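PDB 6QDI: PA14 domain-containing protein from Clostridium clariflavum, which probably senses plant-biomass polysaccharides outside the cell through its calcium-binding tandem PA14 domains, as part of a membrane-bound RsgI-like anti-sigma factor. Local coordinates for residues G174-I179 and V200-F205; L275-E278 and R284-V287. All blocks are in the same frame, centred on the assembly; numbering follows the deposited sequence. Where two conformers were deposited one is given.

Contact 1: G174-I179 and V200-F205; sequences GIDSVI and VRWTGF
D176 and W202 have the closest CA atoms of segments 174-179 and 200-205, yet these stand 8.4 Å apart, too far for main-chain pairing. Residues 174-176 end strand 170-176 and the chain then turns through S177 and V178, whereas 200-205 runs inside strand 198-207; strand 157-162 pairs with both, and side chains bridge the gap. W202 sends its indole across. Its NE1 donates to OD2 of D176 at 2.8 Å, nearly straight at 168°, with the acceptor in the ring plane and using its anti lone pair. The carboxylate is turned 54° against the ring. The buried carboxylate has further partners: the OH of Y161 also bonds OD2, and R40, from the first PA14 domain, forms a salt bridge with OD1, so the acid probably stays ionised. Since 170-176 and 180-184 belong to different sheets of the second PA14 domain's beta-sandwich, D176 and I179 reach the tryptophan from either end of the crossing between them. I179 CD1 lies over one face of the indole, almost on the normal of the five-membered ring, a CH-pi contact. Its chi2 of -52° folds CD1 back over the pyrrole part, while CG2 lies by the benzo rim, 4.0 Å from W202 CZ3. V200 CG1 covers the opposite face, and the F181 ring also meets the broad, flat indole.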
# COMPACT_ATOMS: atom_id res chain seq x y z
N GLY A 174 0.86 -19.87 -1.45
CA GLY A 174 -0.49 -19.37 -1.62
C GLY A 174 -0.65 -18.68 -2.94
O GLY A 174 0.11 -18.93 -3.87
N ILE A 175 -1.65 -17.80 -3.03
CA ILE A 175 -1.92 -16.98 -4.21
C ILE A 175 -1.87 -15.50 -3.81
O ILE A 175 -2.48 -15.10 -2.82
CB ILE A 175 -3.27 -17.34 -4.85
CG1 ILE A 175 -3.19 -18.76 -5.44
CG2 ILE A 175 -3.61 -16.30 -5.95
CD1 ILE A 175 -4.49 -19.32 -5.92
N ASP A 176 -1.11 -14.71 -4.58
CA ASP A 176 -1.09 -13.24 -4.47
C ASP A 176 -1.85 -12.64 -5.64
O ASP A 176 -1.60 -12.99 -6.78
CB ASP A 176 0.36 -12.70 -4.46
CG ASP A 176 1.00 -12.73 -3.09
OD1 ASP A 176 0.28 -12.44 -2.11
OD2 ASP A 176 2.21 -13.05 -2.98
N SER A 177 -2.82 -11.78 -5.32
CA SER A 177 -3.70 -11.21 -6.32
C SER A 177 -2.98 -10.45 -7.43
O SER A 177 -3.33 -10.55 -8.61
CB SER A 177 -4.68 -10.30 -5.59
OG SER A 177 -5.47 -11.09 -4.72
N VAL A 178 -2.03 -9.62 -6.99
CA VAL A 178 -1.16 -8.84 -7.84
C VAL A 178 0.24 -8.80 -7.25
O VAL A 178 0.40 -9.13 -6.08
CB VAL A 178 -1.67 -7.40 -8.07
CG1 VAL A 178 -2.95 -7.35 -8.84
CG2 VAL A 178 -1.78 -6.64 -6.77
N ILE A 179 1.21 -8.41 -8.05
CA ILE A 179 2.55 -8.20 -7.54
C ILE A 179 2.75 -6.68 -7.43
O ILE A 179 3.17 -6.02 -8.36
CB ILE A 179 3.62 -8.86 -8.40
CG1 ILE A 179 3.27 -10.28 -8.81
CG2 ILE A 179 4.98 -8.76 -7.69
CD1 ILE A 179 2.87 -11.18 -7.69
N VAL A 200 11.19 -14.49 -2.56
CA VAL A 200 9.89 -14.92 -3.04
C VAL A 200 10.04 -15.44 -4.46
O VAL A 200 10.76 -14.88 -5.27
CB VAL A 200 8.88 -13.77 -3.04
CG1 VAL A 200 7.51 -14.25 -3.50
CG2 VAL A 200 8.75 -13.12 -1.67
N ARG A 201 9.31 -16.53 -4.74
CA ARG A 201 9.09 -16.97 -6.12
C ARG A 201 7.61 -16.90 -6.43
O ARG A 201 6.79 -17.52 -5.76
CB ARG A 201 9.60 -18.40 -6.33
CG ARG A 201 9.26 -19.00 -7.69
CD ARG A 201 10.10 -20.22 -8.00
NE ARG A 201 9.92 -21.27 -7.00
CZ ARG A 201 10.88 -22.03 -6.52
NH1 ARG A 201 12.14 -21.89 -6.90
NH2 ARG A 201 10.59 -22.94 -5.60
N TRP A 202 7.26 -16.17 -7.49
CA TRP A 202 5.91 -16.16 -8.03
C TRP A 202 5.92 -16.91 -9.36
O TRP A 202 6.81 -16.69 -10.20
CB TRP A 202 5.39 -14.73 -8.26
CG TRP A 202 5.05 -13.99 -7.00
CD1 TRP A 202 3.93 -14.17 -6.26
CD2 TRP A 202 5.81 -12.95 -6.37
NE1 TRP A 202 3.94 -13.32 -5.20
CE2 TRP A 202 5.07 -12.55 -5.25
CE3 TRP A 202 7.02 -12.32 -6.65
CZ2 TRP A 202 5.51 -11.53 -4.39
CZ3 TRP A 202 7.46 -11.33 -5.81
CH2 TRP A 202 6.72 -10.94 -4.70
N THR A 203 4.93 -17.76 -9.56
CA THR A 203 4.79 -18.52 -10.77
C THR A 203 3.34 -18.56 -11.24
O THR A 203 2.40 -18.52 -10.47
CB THR A 203 5.32 -19.96 -10.58
OG1 THR A 203 4.62 -20.60 -9.51
CG2 THR A 203 6.81 -20.03 -10.40
N GLY A 204 3.20 -18.74 -12.55
CA GLY A 204 1.91 -18.95 -13.17
C GLY A 204 1.94 -18.46 -14.58
O GLY A 204 2.93 -18.66 -15.30
N PHE A 205 0.83 -17.83 -14.98
CA PHE A 205 0.64 -17.40 -16.38
C PHE A 205 -0.01 -16.04 -16.38
O PHE A 205 -0.87 -15.77 -15.56
CB PHE A 205 -0.22 -18.41 -17.16
CG PHE A 205 0.47 -19.72 -17.37
CD1 PHE A 205 0.48 -20.68 -16.36
CD2 PHE A 205 1.17 -19.99 -18.51
CE1 PHE A 205 1.17 -21.87 -16.50
CE2 PHE A 205 1.84 -21.20 -18.67
CZ PHE A 205 1.86 -22.11 -17.65

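Contact 2: L275-E278 and R284-V287; sequences LEWE and RSVV
A short antiparallel ladder of the PA14 beta-sandwich joins segment 275-278, in strand 271-279, to segment 284-287 after the chain has turned back. W277 and S285 form its hydrogen-bonded pair: W277 N donates to S285 O at 2.9 Å, and S285 N returns a bond to W277 O at 3.0 Å. E276 and V286 are the adjoining non-hydrogen-bonded pair, and just past the strand V287 N adds one more bond, to L275 O at 3.0 Å. On the outer side, E276 and R284 make a salt bridge. The arginine grips side-on, with NE 2.9 Å and NH2 3.1 Å from the same oxygen, E276 OE1. That oxygen lies in the guanidinium plane, but NE meets it from above the carboxylate plane, the two flat groups being 66° apart. R284 is extended from CG to NE (chi3 166°), which gives it the length to reach a glutamate two residues along the ladder. Valine suits position 287, where a compact branched side chain lies against the W277 indole: V287 CG2 sits over the face of the five-membered ring, 3.7 Å from W277 CG, and also 3.9 Å from L275 CG. W277 NE1 is satisfied by a water in the ring plane, 2.9 Å away, which donates to V286 O and to S285 OG, a hydroxyl also hydrogen-bonded to E283 O, and so ties the indole edge to the returning chain. Strand 212-220 flanks 271-279 on its other side, with Y217 making a cation-pi contact with R284 and a hydrogen bond to E278, while W277 packs against Y214 and P209.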
# COMPACT_ATOMS: atom_id res chain seq x y z
N LEU A 275 5.27 -5.68 -10.40
CA LEU A 275 5.21 -6.16 -11.80
C LEU A 275 4.16 -5.32 -12.53
O LEU A 275 2.97 -5.39 -12.22
CB LEU A 275 4.88 -7.65 -11.87
CG LEU A 275 4.76 -8.21 -13.28
CD1 LEU A 275 6.08 -8.18 -14.03
CD2 LEU A 275 4.20 -9.62 -13.26
N GLU A 276 4.65 -4.55 -13.51
CA GLU A 276 3.80 -3.68 -14.31
C GLU A 276 3.92 -4.03 -15.78
O GLU A 276 4.86 -4.74 -16.21
CB GLU A 276 4.22 -2.23 -14.11
CG GLU A 276 4.02 -1.67 -12.70
CD GLU A 276 4.51 -0.23 -12.61
OE1 GLU A 276 5.70 -0.02 -12.87
OE2 GLU A 276 3.68 0.68 -12.42
N TRP A 277 2.98 -3.50 -16.56
CA TRP A 277 3.06 -3.58 -18.00
C TRP A 277 2.54 -2.33 -18.64
O TRP A 277 1.82 -1.56 -18.05
CB TRP A 277 2.34 -4.80 -18.58
CG TRP A 277 0.89 -4.96 -18.32
CD1 TRP A 277 0.04 -4.14 -17.66
CD2 TRP A 277 0.10 -6.09 -18.73
NE1 TRP A 277 -1.22 -4.69 -17.63
CE2 TRP A 277 -1.20 -5.88 -18.29
CE3 TRP A 277 0.39 -7.28 -19.42
CZ2 TRP A 277 -2.21 -6.83 -18.47
CZ3 TRP A 277 -0.61 -8.21 -19.62
CH2 TRP A 277 -1.87 -7.98 -19.15
N GLU A 278 2.90 -2.19 -19.91
CA GLU A 278 2.27 -1.24 -20.84
C GLU A 278 1.90 -2.05 -22.05
O GLU A 278 2.61 -2.96 -22.44
CB GLU A 278 3.15 -0.06 -21.10
CG GLU A 278 3.81 0.11 -22.41
CD GLU A 278 4.63 1.37 -22.37
OE1 GLU A 278 4.21 2.40 -22.90
OE2 GLU A 278 5.65 1.32 -21.73
N ARG A 284 1.33 2.33 -18.42
CA ARG A 284 2.14 1.61 -17.47
C ARG A 284 1.42 1.50 -16.13
O ARG A 284 1.05 2.50 -15.52
CB ARG A 284 3.50 2.28 -17.29
CG ARG A 284 4.39 1.53 -16.32
CD ARG A 284 5.78 2.11 -16.27
NE ARG A 284 6.49 1.57 -15.11
CZ ARG A 284 7.74 1.91 -14.79
NH1 ARG A 284 8.43 2.75 -15.56
NH2 ARG A 284 8.30 1.38 -13.72
N SER A 285 1.25 0.25 -15.67
CA SER A 285 0.36 -0.03 -14.54
C SER A 285 0.58 -1.45 -14.07
O SER A 285 1.09 -2.28 -14.81
CB SER A 285 -1.12 0.17 -14.96
OG SER A 285 -1.43 -0.57 -16.13
N VAL A 286 0.21 -1.72 -12.82
CA VAL A 286 0.37 -3.04 -12.23
C VAL A 286 -0.40 -4.04 -13.07
O VAL A 286 -1.58 -3.81 -13.42
CB VAL A 286 -0.16 -2.97 -10.77
CG1 VAL A 286 -0.33 -4.33 -10.16
CG2 VAL A 286 0.75 -2.09 -9.92
N VAL A 287 0.24 -5.16 -13.37
CA VAL A 287 -0.46 -6.21 -14.10
C VAL A 287 -1.61 -6.71 -13.22
O VAL A 287 -1.38 -7.08 -12.07
CB VAL A 287 0.48 -7.37 -14.47
CG1 VAL A 287 -0.28 -8.44 -15.26
CG2 VAL A 287 1.65 -6.88 -15.29
O HOH W 1 1.12 -7.56 -10.81
O HOH W 2 -2.64 -2.90 -15.81

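Following the second PA14 domain from its N-terminal side, contact 1 comes first: 174-179 meets 200-205, closing a loop of 20 intervening residues that includes strand 180-184. Contact 2 opens much later and closes a tight return of five residues between 275-278 and 284-287. The two loops therefore lie in series, neither nesting nor crossing. In space they adjoin, with centres about 15 Å apart: I179 O lies 2.9 Å from L275 N, a probable hydrogen bond, and V178 packs on V286 and V287. Contact 1 thus links the sheet containing 198-207 to the crossing toward 180-184, and contact 2 extends the opposing sheet at 271-279.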